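Local coordinates for protein catechol 1,2 dioxygenase (PDB 2XSU) that probably catalyses the ferric iron-dependent intradiol cleavage of catechol by dioxygen to cis,cis-muconate, the first step from catechol in the beta-ketoadipate pathway, at residues A97-G102 / A299-E304; V230-Y235 / V291-E296; V120-M125 / K190-T195. The protein carries 1 engineered substitution. All blocks are in the same frame, centred on the assembly; numbering follows the deposited sequence.

Contact 1 of 3, residues A97-G102 / A299-E304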
ATOM      1  N   ALA A  97       1.759  -1.268 -33.399  1.00 21.36           N
ATOM      2  CA  ALA A  97       1.304  -2.497 -34.073  1.00 23.01           C
ATOM      3  C   ALA A  97       0.506  -2.250 -35.358  1.00 24.33           C
ATOM      4  O   ALA A  97       0.134  -3.205 -36.064  1.00 25.26           O
ATOM      5  CB  ALA A  97       0.487  -3.367 -33.071  1.00 23.43           C
ATOM      6  N   GLY A  98       0.223  -0.992 -35.666  1.00 25.31           N
ATOM      7  CA  GLY A  98      -0.621  -0.641 -36.808  1.00 26.89           C
ATOM      8  C   GLY A  98      -2.101  -0.891 -36.586  1.00 28.42           C
ATOM      9  O   GLY A  98      -2.903  -0.792 -37.523  1.00 28.58           O
ATOM     10  N   ILE A  99      -2.471  -1.186 -35.335  1.00 29.22           N
ATOM     11  CA  ILE A  99      -3.874  -1.349 -34.979  1.00 30.74           C
ATOM     12  C   ILE A  99      -4.477   0.023 -34.902  1.00 31.14           C
ATOM     13  O   ILE A  99      -4.100   0.848 -34.047  1.00 32.76           O
ATOM     14  CB  ILE A  99      -4.077  -2.063 -33.624  1.00 30.51           C
ATOM     15  CG1 ILE A  99      -3.391  -3.425 -33.633  1.00 32.05           C
ATOM     16  CG2 ILE A  99      -5.580  -2.174 -33.301  1.00 31.03           C
ATOM     17  CD1 ILE A  99      -3.315  -4.066 -32.293  1.00 35.72           C
ATOM     18  N   THR A 100      -5.378   0.272 -35.832  1.00 31.23           N
ATOM     19  CA  THR A 100      -6.125   1.500 -35.883  1.00 31.10           C
ATOM     20  C   THR A 100      -7.621   1.167 -35.928  1.00 29.90           C
ATOM     21  O   THR A 100      -8.034   0.014 -36.170  1.00 30.05           O
ATOM     22  CB  THR A 100      -5.778   2.343 -37.138  1.00 31.78           C
ATOM     23  OG1 THR A 100      -6.246   1.665 -38.313  1.00 33.14           O
ATOM     24  CG2 THR A 100      -4.272   2.614 -37.253  1.00 32.86           C
ATOM     25  N   GLY A 101      -8.421   2.206 -35.727  1.00 27.84           N
ATOM     26  CA  GLY A 101      -9.855   2.074 -35.745  1.00 25.05           C
ATOM     27  C   GLY A 101     -10.361   1.531 -34.429  1.00 22.11           C
ATOM     28  O   GLY A 101      -9.600   1.240 -33.496  1.00 21.38           O
ATOM     29  N   GLY A 102     -11.671   1.400 -34.353  1.00 20.08           N
ATOM     30  CA  GLY A 102     -12.288   0.941 -33.145  1.00 17.96           C
ATOM     31  C   GLY A 102     -12.680   2.086 -32.230  1.00 16.38           C
ATOM     32  O   GLY A 102     -12.065   3.168 -32.209  1.00 16.70           O
ATOM     33  N   ALA A 299      -0.767 -10.531 -34.891  1.00 30.19           N
ATOM     34  CA  ALA A 299       0.144  -9.448 -34.508  1.00 30.06           C
ATOM     35  C   ALA A 299      -0.341  -8.556 -33.337  1.00 29.73           C
ATOM     36  O   ALA A 299       0.459  -7.823 -32.730  1.00 30.37           O
ATOM     37  CB  ALA A 299       0.445  -8.576 -35.737  1.00 29.48           C
ATOM     38  N   ALA A 300      -1.639  -8.594 -33.038  1.00 29.01           N
ATOM     39  CA  ALA A 300      -2.230  -7.648 -32.080  1.00 28.37           C
ATOM     40  C   ALA A 300      -1.789  -7.905 -30.626  1.00 28.30           C
ATOM     41  O   ALA A 300      -1.852  -9.049 -30.164  1.00 27.78           O
ATOM     42  CB  ALA A 300      -3.765  -7.670 -32.184  1.00 28.17           C
ATOM     43  N   PRO A 301      -1.333  -6.845 -29.911  1.00 28.05           N
ATOM     44  CA  PRO A 301      -1.201  -6.991 -28.456  1.00 28.16           C
ATOM     45  C   PRO A 301      -2.554  -7.333 -27.831  1.00 28.41           C
ATOM     46  O   PRO A 301      -3.611  -6.996 -28.391  1.00 28.06           O
ATOM     47  CB  PRO A 301      -0.761  -5.597 -27.989  1.00 28.20           C
ATOM     48  CG  PRO A 301      -0.214  -4.920 -29.208  1.00 28.31           C
ATOM     49  CD  PRO A 301      -0.943  -5.499 -30.375  1.00 27.89           C
ATOM     50  N   SER A 302      -2.533  -8.009 -26.685  1.00 28.81           N
ATOM     51  CA  SER A 302      -3.790  -8.313 -25.986  1.00 29.14           C
ATOM     52  C   SER A 302      -4.477  -7.011 -25.555  1.00 28.91           C
ATOM     53  O   SER A 302      -3.795  -6.041 -25.173  1.00 28.90           O
ATOM     54  CB  SER A 302      -3.536  -9.218 -24.776  1.00 29.79           C
ATOM     55  OG  SER A 302      -4.770  -9.648 -24.207  1.00 31.36           O
ATOM     56  N   SER A 303      -5.812  -6.973 -25.653  1.00 28.27           N
ATOM     57  CA  SER A 303      -6.580  -5.833 -25.127  1.00 27.83           C
ATOM     58  C   SER A 303      -7.356  -6.214 -23.864  1.00 27.92           C
ATOM     59  O   SER A 303      -8.190  -5.427 -23.369  1.00 28.23           O
ATOM     60  CB  SER A 303      -7.510  -5.250 -26.193  1.00 27.99           C
ATOM     61  OG  SER A 303      -8.510  -6.193 -26.549  1.00 26.67           O
ATOM     62  N   GLU A 304      -7.064  -7.413 -23.355  1.00 26.86           N
ATOM     63  CA  GLU A 304      -7.673  -7.939 -22.134  1.00 27.02           C
ATOM     64  C   GLU A 304      -6.738  -7.780 -20.933  1.00 25.64           C
ATOM     65  O   GLU A 304      -5.532  -7.981 -21.045  1.00 26.29           O
ATOM     66  CB  GLU A 304      -8.013  -9.407 -22.320  1.00 27.12           C
ATOM     67  CG  GLU A 304      -9.110  -9.640 -23.357  1.00 30.69           C
ATOM     68  CD  GLU A 304      -9.346 -11.107 -23.668  1.00 34.82           C
ATOM     69  OE1 GLU A 304      -8.612 -11.982 -23.148  1.00 37.35           O
ATOM     70  OE2 GLU A 304     -10.268 -11.387 -24.458  1.00 35.75           O
TER
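A Schellman motif at the C-terminal end of helix 82-96 presents Ala97 and Ile99 to the Ala300-Pro301 step of the C-terminal tail. Gly98, between the two contact residues, is the first residue to leave the helical conformation. Its positive phi of 75° turns the chain while two hydrogen bonds run back into the last helical turn. The turn sets Ala97 and Ile99 side by side, both directed at the tail.

Ile99 does most of the touching, with its delta methyl. CG1 stands anti to the carbonyl carbon (chi1 -57°), and the extended chi2 of 169° then carries CD1 outward to meet the proline ring tip to tip. CD1 lies 3.4 Å from Pro301 CD, tighter than an ordinary carbon-carbon contact, and 3.6 Å from Ala300 CB. The methyl therefore sits against two consecutive residues of the tail. Ala97 makes a second contact, its CB 3.7 Å from Pro301 CD, so that one ring carbon is touched by both Ala97 and Ile99. The close side-chain contacts are all aliphatic, at the protein surface.

Neighbouring groups bond to and pack on both segments. Arg236 packs on Ile99 and donates through NH2 to Pro301 O, while Ser303 OG is hydrogen-bonded to Lys237 O. Asp94, one turn back in the helix, is touched by both Ile99 and Pro301.

The arrangement is a worked example of a helix C-terminus closed by a Schellman glycine: the residue after the glycine folds back beside the last turn, and here its methyl end also receives a proline from a distant part of the chain.

Contact 2 of 3, residues V230-Y235 / V291-E296; sequences VSAPGY and VELVKE
Tyr235 and Leu293 cross at about a right angle, and the rest of the contact is arranged around that crossing. The tyrosine CG is anti to the carbonyl carbon (chi1 -64°), which brings one ring side close to the opposing chain: CD1 lies 3.9 Å from Leu293 CB. At the ring edge, near its plane, sits the carbonyl oxygen of Val294. The same oxygen receives a CA-H...O contact from Tyr235 CA at 3.5 Å, beside the single backbone bridge of Tyr235 with Lys295.

Deeper in, the branched side chains take over. Val230 passes Leu293 at a slant, with Val230 CG1 4.0 Å from Leu293 CD1, whereas Val230 and Val291 slide past one another in opposite directions. Leu238, on the strand after the turn, is touched by both Val291 and Leu293, so this apolar layer continues beyond the two segments.

At the outer end, polar groups close the contact. Glu296 N donates to Gly234 O over 2.9 Å in a nearly straight bond (173°), although the donor stands 34° off the carbonyl plane. A water accepts from Gly234 N and donates to Glu296 OE1, joining the turn to Glu296 a second time, now through its carboxylate. The other oxygen, Glu296 OE2, approaches Tyr235 O to 3.2 Å; both are acceptors, and the approach is probably slightly unfavourable in charge.

Residues Ala232 to Tyr235 form a type II beta turn, closed by Tyr235 N to Ala232 O, with Gly234 at the third position with positive phi, where glycine is the classic occupant. It lies in the hairpin connection between strands 221-231 and 238-244, packed here on the outgoing end of strand 284-293 in the intradiol dioxygenase beta-sheet domain.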
ATOM      1  N   VAL A 230     -16.998  -4.571 -23.887  1.00 11.66           N
ATOM      2  CA  VAL A 230     -17.617  -5.171 -25.081  1.00 13.06           C
ATOM      3  C   VAL A 230     -16.684  -6.262 -25.584  1.00 14.30           C
ATOM      4  O   VAL A 230     -15.502  -6.034 -25.768  1.00 14.28           O
ATOM      5  CB  VAL A 230     -17.946  -4.136 -26.185  1.00 12.71           C
ATOM      6  CG1 VAL A 230     -18.771  -4.813 -27.344  1.00 13.58           C
ATOM      7  CG2 VAL A 230     -18.743  -2.932 -25.595  1.00 12.37           C
ATOM      8  N   SER A 231     -17.219  -7.462 -25.794  1.00 14.92           N
ATOM      9  CA  SER A 231     -16.380  -8.578 -26.266  1.00 15.46           C
ATOM     10  C   SER A 231     -17.171  -9.425 -27.253  1.00 16.29           C
ATOM     11  O   SER A 231     -18.396  -9.446 -27.184  1.00 16.12           O
ATOM     12  CB  SER A 231     -15.887  -9.428 -25.087  1.00 16.39           C
ATOM     13  OG  SER A 231     -16.950 -10.002 -24.326  1.00 17.24           O
ATOM     14  N   ALA A 232     -16.458 -10.126 -28.147  1.00 16.56           N
ATOM     15  CA  ALA A 232     -17.094 -11.030 -29.118  1.00 17.94           C
ATOM     16  C   ALA A 232     -16.044 -11.963 -29.704  1.00 18.69           C
ATOM     17  O   ALA A 232     -14.900 -11.553 -29.886  1.00 19.17           O
ATOM     18  CB  ALA A 232     -17.748 -10.253 -30.212  1.00 17.89           C
ATOM     19  N   PRO A 233     -16.426 -13.210 -30.014  1.00 19.26           N
ATOM     20  CA  PRO A 233     -15.439 -14.122 -30.625  1.00 19.82           C
ATOM     21  C   PRO A 233     -14.834 -13.538 -31.880  1.00 19.46           C
ATOM     22  O   PRO A 233     -15.555 -13.024 -32.751  1.00 20.20           O
ATOM     23  CB  PRO A 233     -16.281 -15.354 -30.986  1.00 20.06           C
ATOM     24  CG  PRO A 233     -17.387 -15.344 -30.008  1.00 20.45           C
ATOM     25  CD  PRO A 233     -17.690 -13.892 -29.687  1.00 19.91           C
ATOM     26  N   GLY A 234     -13.508 -13.587 -31.955  1.00 20.16           N
ATOM     27  CA  GLY A 234     -12.779 -13.044 -33.094  1.00 20.21           C
ATOM     28  C   GLY A 234     -12.412 -11.572 -33.041  1.00 20.42           C
ATOM     29  O   GLY A 234     -11.761 -11.055 -33.961  1.00 21.18           O
ATOM     30  N   TYR A 235     -12.864 -10.888 -31.991  1.00 19.88           N
ATOM     31  CA  TYR A 235     -12.605  -9.445 -31.816  1.00 18.91           C
ATOM     32  C   TYR A 235     -11.856  -9.114 -30.526  1.00 17.84           C
ATOM     33  O   TYR A 235     -11.924  -9.854 -29.531  1.00 18.08           O
ATOM     34  CB  TYR A 235     -13.923  -8.647 -31.899  1.00 18.77           C
ATOM     35  CG  TYR A 235     -14.569  -8.759 -33.261  1.00 18.84           C
ATOM     36  CD1 TYR A 235     -14.279  -7.837 -34.274  1.00 20.07           C
ATOM     37  CD2 TYR A 235     -15.453  -9.814 -33.547  1.00 19.15           C
ATOM     38  CE1 TYR A 235     -14.858  -7.957 -35.543  1.00 22.38           C
ATOM     39  CE2 TYR A 235     -16.027  -9.939 -34.808  1.00 22.64           C
ATOM     40  CZ  TYR A 235     -15.727  -9.010 -35.794  1.00 22.93           C
ATOM     41  OH  TYR A 235     -16.290  -9.122 -37.053  1.00 27.72           O
ATOM     42  N   VAL A 291     -20.746   0.989 -31.087  1.00 14.75           N
ATOM     43  CA  VAL A 291     -19.437   0.459 -30.761  1.00 14.04           C
ATOM     44  C   VAL A 291     -18.845  -0.229 -31.980  1.00 15.40           C
ATOM     45  O   VAL A 291     -19.500  -1.062 -32.607  1.00 14.96           O
ATOM     46  CB  VAL A 291     -19.501  -0.542 -29.600  1.00 14.88           C
ATOM     47  CG1 VAL A 291     -18.131  -1.153 -29.349  1.00 15.15           C
ATOM     48  CG2 VAL A 291     -19.983   0.152 -28.318  1.00 15.05           C
ATOM     49  N   GLU A 292     -17.606   0.122 -32.290  1.00 14.79           N
ATOM     50  CA  GLU A 292     -16.856  -0.538 -33.359  1.00 15.78           C
ATOM     51  C   GLU A 292     -15.703  -1.334 -32.756  1.00 15.42           C
ATOM     52  O   GLU A 292     -14.841  -0.785 -32.042  1.00 15.77           O
ATOM     53  CB  GLU A 292     -16.344   0.526 -34.334  1.00 16.38           C
ATOM     54  CG  GLU A 292     -15.436   0.053 -35.440  1.00 22.30           C
ATOM     55  CD  GLU A 292     -14.993   1.218 -36.331  1.00 26.73           C
ATOM     56  OE1 GLU A 292     -15.837   1.746 -37.090  1.00 29.45           O
ATOM     57  OE2 GLU A 292     -13.810   1.627 -36.240  1.00 30.70           O
ATOM     58  N   LEU A 293     -15.691  -2.631 -33.041  1.00 15.14           N
ATOM     59  CA  LEU A 293     -14.654  -3.538 -32.561  1.00 15.89           C
ATOM     60  C   LEU A 293     -13.631  -3.852 -33.655  1.00 17.39           C
ATOM     61  O   LEU A 293     -13.976  -3.918 -34.851  1.00 17.95           O
ATOM     62  CB  LEU A 293     -15.273  -4.852 -32.049  1.00 16.41           C
ATOM     63  CG  LEU A 293     -16.251  -4.758 -30.882  1.00 14.56           C
ATOM     64  CD1 LEU A 293     -16.812  -6.156 -30.566  1.00 15.33           C
ATOM     65  CD2 LEU A 293     -15.549  -4.173 -29.665  1.00 14.86           C
ATOM     66  N   VAL A 294     -12.388  -4.039 -33.231  1.00 18.62           N
ATOM     67  CA  VAL A 294     -11.274  -4.362 -34.136  1.00 20.94           C
ATOM     68  C   VAL A 294     -11.101  -5.885 -34.164  1.00 21.85           C
ATOM     69  O   VAL A 294     -11.179  -6.545 -33.131  1.00 20.89           O
ATOM     70  CB  VAL A 294      -9.973  -3.652 -33.668  1.00 20.89           C
ATOM     71  CG1 VAL A 294      -8.769  -4.028 -34.549  1.00 22.32           C
ATOM     72  CG2 VAL A 294     -10.164  -2.120 -33.649  1.00 21.67           C
ATOM     73  N   LYS A 295     -10.871  -6.454 -35.352  1.00 23.50           N
ATOM     74  CA  LYS A 295     -10.653  -7.904 -35.432  1.00 26.04           C
ATOM     75  C   LYS A 295      -9.350  -8.321 -34.743  1.00 26.43           C
ATOM     76  O   LYS A 295      -8.327  -7.603 -34.798  1.00 25.93           O
ATOM     77  CB  LYS A 295     -10.699  -8.422 -36.891  1.00 26.71           C
ATOM     78  CG  LYS A 295      -9.665  -7.815 -37.835  1.00 31.10           C
ATOM     79  CD  LYS A 295      -9.260  -8.794 -38.967  1.00 35.29           C
ATOM     80  CE  LYS A 295      -8.223  -8.186 -39.952  1.00 36.19           C
ATOM     81  NZ  LYS A 295      -7.140  -7.349 -39.323  1.00 37.17           N
ATOM     82  N   GLU A 296      -9.393  -9.462 -34.068  1.00 27.39           N
ATOM     83  CA  GLU A 296      -8.208 -10.012 -33.417  1.00 29.01           C
ATOM     84  C   GLU A 296      -7.261 -10.493 -34.503  1.00 29.60           C
ATOM     85  O   GLU A 296      -7.643 -11.308 -35.340  1.00 30.47           O
ATOM     86  CB  GLU A 296      -8.563 -11.200 -32.531  1.00 29.47           C
ATOM     87  CG  GLU A 296      -9.096 -10.848 -31.154  1.00 33.39           C
ATOM     88  CD  GLU A 296      -9.553 -12.080 -30.359  1.00 37.55           C
ATOM     89  OE1 GLU A 296      -9.835 -13.135 -30.988  1.00 38.33           O
ATOM     90  OE2 GLU A 296      -9.635 -11.986 -29.108  1.00 38.19           O
TER
HETATM   91  O   HOH W   1     -12.017 -15.112 -29.943  1.00 38.88           O

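Contact 3 of 3, residues V120-M125 / K190-T195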
ATOM      1  N   VAL A 120     -30.880 -11.075 -23.971  1.00 16.00           N
ATOM      2  CA  VAL A 120     -30.618 -10.859 -25.374  1.00 16.09           C
ATOM      3  C   VAL A 120     -31.323  -9.610 -25.904  1.00 15.47           C
ATOM      4  O   VAL A 120     -32.563  -9.484 -25.781  1.00 15.49           O
ATOM      5  CB  VAL A 120     -31.060 -12.091 -26.202  1.00 17.42           C
ATOM      6  CG1 VAL A 120     -30.894 -11.797 -27.676  1.00 16.58           C
ATOM      7  CG2 VAL A 120     -30.239 -13.299 -25.792  1.00 18.76           C
ATOM      8  N   GLY A 121     -30.531  -8.684 -26.470  1.00 14.73           N
ATOM      9  CA  GLY A 121     -31.039  -7.517 -27.191  1.00 14.35           C
ATOM     10  C   GLY A 121     -31.530  -6.328 -26.375  1.00 13.97           C
ATOM     11  O   GLY A 121     -31.374  -5.165 -26.788  1.00 14.05           O
ATOM     12  N   PHE A 122     -32.120  -6.616 -25.220  1.00 13.21           N
ATOM     13  CA  PHE A 122     -32.731  -5.591 -24.370  1.00 13.44           C
ATOM     14  C   PHE A 122     -32.565  -5.920 -22.892  1.00 13.32           C
ATOM     15  O   PHE A 122     -32.700  -7.091 -22.498  1.00 13.15           O
ATOM     16  CB  PHE A 122     -34.238  -5.467 -24.685  1.00 13.33           C
ATOM     17  CG  PHE A 122     -34.968  -4.512 -23.786  1.00 12.59           C
ATOM     18  CD1 PHE A 122     -35.135  -3.174 -24.156  1.00 13.17           C
ATOM     19  CD2 PHE A 122     -35.481  -4.945 -22.561  1.00 17.30           C
ATOM     20  CE1 PHE A 122     -35.791  -2.274 -23.292  1.00 14.84           C
ATOM     21  CE2 PHE A 122     -36.128  -4.069 -21.701  1.00 17.73           C
ATOM     22  CZ  PHE A 122     -36.281  -2.722 -22.059  1.00 15.51           C
ATOM     23  N   ALA A 123     -32.298  -4.909 -22.059  1.00 13.12           N
ATOM     24  CA  ALA A 123     -32.353  -5.094 -20.606  1.00 12.83           C
ATOM     25  C   ALA A 123     -32.856  -3.834 -19.961  1.00 13.96           C
ATOM     26  O   ALA A 123     -32.484  -2.730 -20.397  1.00 14.85           O
ATOM     27  CB  ALA A 123     -30.990  -5.399 -20.041  1.00 13.52           C
ATOM     28  N   ARG A 124     -33.669  -3.984 -18.927  1.00 12.98           N
ATOM     29  CA  ARG A 124     -33.930  -2.856 -18.035  1.00 13.50           C
ATOM     30  C   ARG A 124     -32.938  -2.948 -16.884  1.00 12.27           C
ATOM     31  O   ARG A 124     -32.853  -3.957 -16.216  1.00 12.43           O
ATOM     32  CB  ARG A 124     -35.379  -2.809 -17.523  1.00 14.41           C
ATOM     33  CG  ARG A 124     -35.558  -1.665 -16.537  1.00 16.71           C
ATOM     34  CD  ARG A 124     -36.998  -1.319 -16.229  1.00 19.91           C
ATOM     35  NE  ARG A 124     -37.041  -0.215 -15.285  1.00 16.29           N
ATOM     36  CZ  ARG A 124     -38.157   0.333 -14.813  1.00 19.26           C
ATOM     37  NH1 ARG A 124     -39.356  -0.124 -15.207  1.00 20.70           N
ATOM     38  NH2 ARG A 124     -38.076   1.310 -13.928  1.00 17.16           N
ATOM     39  N   MET A 125     -32.144  -1.884 -16.685  1.00 12.01           N
ATOM     40  CA  MET A 125     -31.044  -1.888 -15.700  1.00 12.43           C
ATOM     41  C   MET A 125     -31.443  -1.500 -14.278  1.00 11.69           C
ATOM     42  O   MET A 125     -30.766  -1.887 -13.322  1.00 12.48           O
ATOM     43  CB  MET A 125     -29.957  -0.924 -16.178  1.00 11.15           C
ATOM     44  CG  MET A 125     -29.342  -1.296 -17.540  1.00 10.87           C
ATOM     45  SD  MET A 125     -27.977  -0.168 -17.958  1.00 13.33           S
ATOM     46  CE  MET A 125     -26.824  -0.587 -16.647  1.00 13.67           C
ATOM     47  N   LYS A 190     -27.837  -5.066 -32.472  1.00 16.73           N
ATOM     48  CA  LYS A 190     -28.351  -4.016 -31.585  1.00 16.63           C
ATOM     49  C   LYS A 190     -28.420  -4.410 -30.124  1.00 15.33           C
ATOM     50  O   LYS A 190     -28.689  -5.568 -29.779  1.00 14.34           O
ATOM     51  CB  LYS A 190     -29.753  -3.579 -32.031  1.00 17.84           C
ATOM     52  CG  LYS A 190     -29.828  -2.736 -33.316  1.00 20.24           C
ATOM     53  CD  LYS A 190     -29.471  -1.228 -33.085  1.00 26.86           C
ATOM     54  CE  LYS A 190     -30.125  -0.571 -31.839  1.00 29.96           C
ATOM     55  NZ  LYS A 190     -31.622  -0.444 -31.928  1.00 33.25           N
ATOM     56  N   TYR A 191     -28.134  -3.437 -29.240  1.00 13.91           N
ATOM     57  CA  TYR A 191     -28.486  -3.510 -27.836  1.00 12.73           C
ATOM     58  C   TYR A 191     -29.345  -2.296 -27.437  1.00 12.53           C
ATOM     59  O   TYR A 191     -29.203  -1.205 -27.990  1.00 12.51           O
ATOM     60  CB  TYR A 191     -27.230  -3.632 -26.932  1.00 12.28           C
ATOM     61  CG  TYR A 191     -26.494  -2.303 -26.777  1.00 12.26           C
ATOM     62  CD1 TYR A 191     -26.729  -1.502 -25.651  1.00 10.78           C
ATOM     63  CD2 TYR A 191     -25.613  -1.854 -27.752  1.00 13.27           C
ATOM     64  CE1 TYR A 191     -26.087  -0.225 -25.512  1.00 11.90           C
ATOM     65  CE2 TYR A 191     -24.943  -0.604 -27.623  1.00 11.20           C
ATOM     66  CZ  TYR A 191     -25.192   0.181 -26.498  1.00 11.30           C
ATOM     67  OH  TYR A 191     -24.567   1.402 -26.369  1.00 11.50           O
ATOM     68  N   VAL A 192     -30.219  -2.494 -26.459  1.00 12.27           N
ATOM     69  CA  VAL A 192     -31.005  -1.415 -25.877  1.00 12.67           C
ATOM     70  C   VAL A 192     -31.017  -1.607 -24.371  1.00 12.08           C
ATOM     71  O   VAL A 192     -31.343  -2.690 -23.859  1.00 12.46           O
ATOM     72  CB  VAL A 192     -32.489  -1.436 -26.384  1.00 13.06           C
ATOM     73  CG1 VAL A 192     -33.317  -0.322 -25.736  1.00 13.28           C
ATOM     74  CG2 VAL A 192     -32.550  -1.362 -27.893  1.00 15.44           C
ATOM     75  N   ALA A 193     -30.638  -0.546 -23.661  1.00 11.13           N
ATOM     76  CA  ALA A 193     -30.765  -0.502 -22.234  1.00 11.90           C
ATOM     77  C   ALA A 193     -31.766   0.568 -21.804  1.00 12.45           C
ATOM     78  O   ALA A 193     -31.640   1.740 -22.153  1.00 12.96           O
ATOM     79  CB  ALA A 193     -29.395  -0.238 -21.576  1.00 11.94           C
ATOM     80  N   LEU A 194     -32.744   0.153 -21.015  1.00 11.82           N
ATOM     81  CA  LEU A 194     -33.667   1.077 -20.340  1.00 12.36           C
ATOM     82  C   LEU A 194     -33.191   1.266 -18.901  1.00 11.71           C
ATOM     83  O   LEU A 194     -33.082   0.320 -18.111  1.00 12.30           O
ATOM     84  CB  LEU A 194     -35.122   0.539 -20.404  1.00 12.22           C
ATOM     85  CG  LEU A 194     -36.177   1.315 -19.585  1.00 13.84           C
ATOM     86  CD1 LEU A 194     -36.318   2.776 -20.029  1.00 15.27           C
ATOM     87  CD2 LEU A 194     -37.542   0.575 -19.646  1.00 14.22           C
ATOM     88  N   THR A 195     -32.857   2.509 -18.552  1.00 11.29           N
ATOM     89  CA  THR A 195     -32.218   2.757 -17.259  1.00 10.51           C
ATOM     90  C   THR A 195     -32.574   4.151 -16.727  1.00 11.02           C
ATOM     91  O   THR A 195     -33.641   4.699 -17.079  1.00 12.44           O
ATOM     92  CB  THR A 195     -30.671   2.515 -17.384  1.00 11.55           C
ATOM     93  OG1 THR A 195     -30.070   2.500 -16.096  1.00 12.17           O
ATOM     94  CG2 THR A 195     -29.986   3.529 -18.308  1.00 13.95           C
TER
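The ring of Phe122 meets Val192 and Leu194 obliquely. Its CD1 lies 3.7 Å from Val192 CG1 and its CZ 3.8 Å from Leu194 CB; with CG anti to the backbone N (chi1 176°), the ring runs side by side with Leu194. On the same face the extended Arg124 crosses Leu194 at a slant, CD reaching 3.9 Å from Leu194 CD2, and its guanidinium goes on to a salt bridge with Asp126.

Strands 122-124 and 190-195 run parallel, their directions 11° apart, in the mixed sheet of the intradiol dioxygenase domain. Val192 N binds Gly121 O, a rather bent bond (135°), and straighter ones follow, with donors alternating between the two segments, to Met125 N with Leu194 O at 2.8 Å. Strand 136-145 pairs with the other side of 190-196.

The opposite face carries Ala123 and Ala193, which both pack on Ile183. Past the strand end, Met125 reaches Ala193 with SD, 3.9 Å from Ala193 CB, and crosses Thr195, whose OG1 lies 3.4 Å from Met125 CB and is hydrogen-bonded to His160 NE2. The Met125 side chain is about 11 Å from the ferric ion.

Overall arrangement
From the N terminus, the chain passes through the helices to 97-102, where contact 1 opens, and closes that loop only at 299-304. Nested within it, contact 3 forms first: 120-125 is joined by 190-195. Contact 2 follows in series, 230-235 being met by 291-296. Contacts 2 and 3 reach the same mixed sheet but do not touch, their nearest atoms being about 5 Å apart. Contacts 1 and 2 do touch, through Gly102 N with Glu292 OE2 and the packing of Ile99 and Val294. The loop after helix 82-96 is thus joined to the C-terminal tail and to the end of strand 284-293 with the residue after it, while contact 3 lies about 28 Å from contact 1, centre to centre.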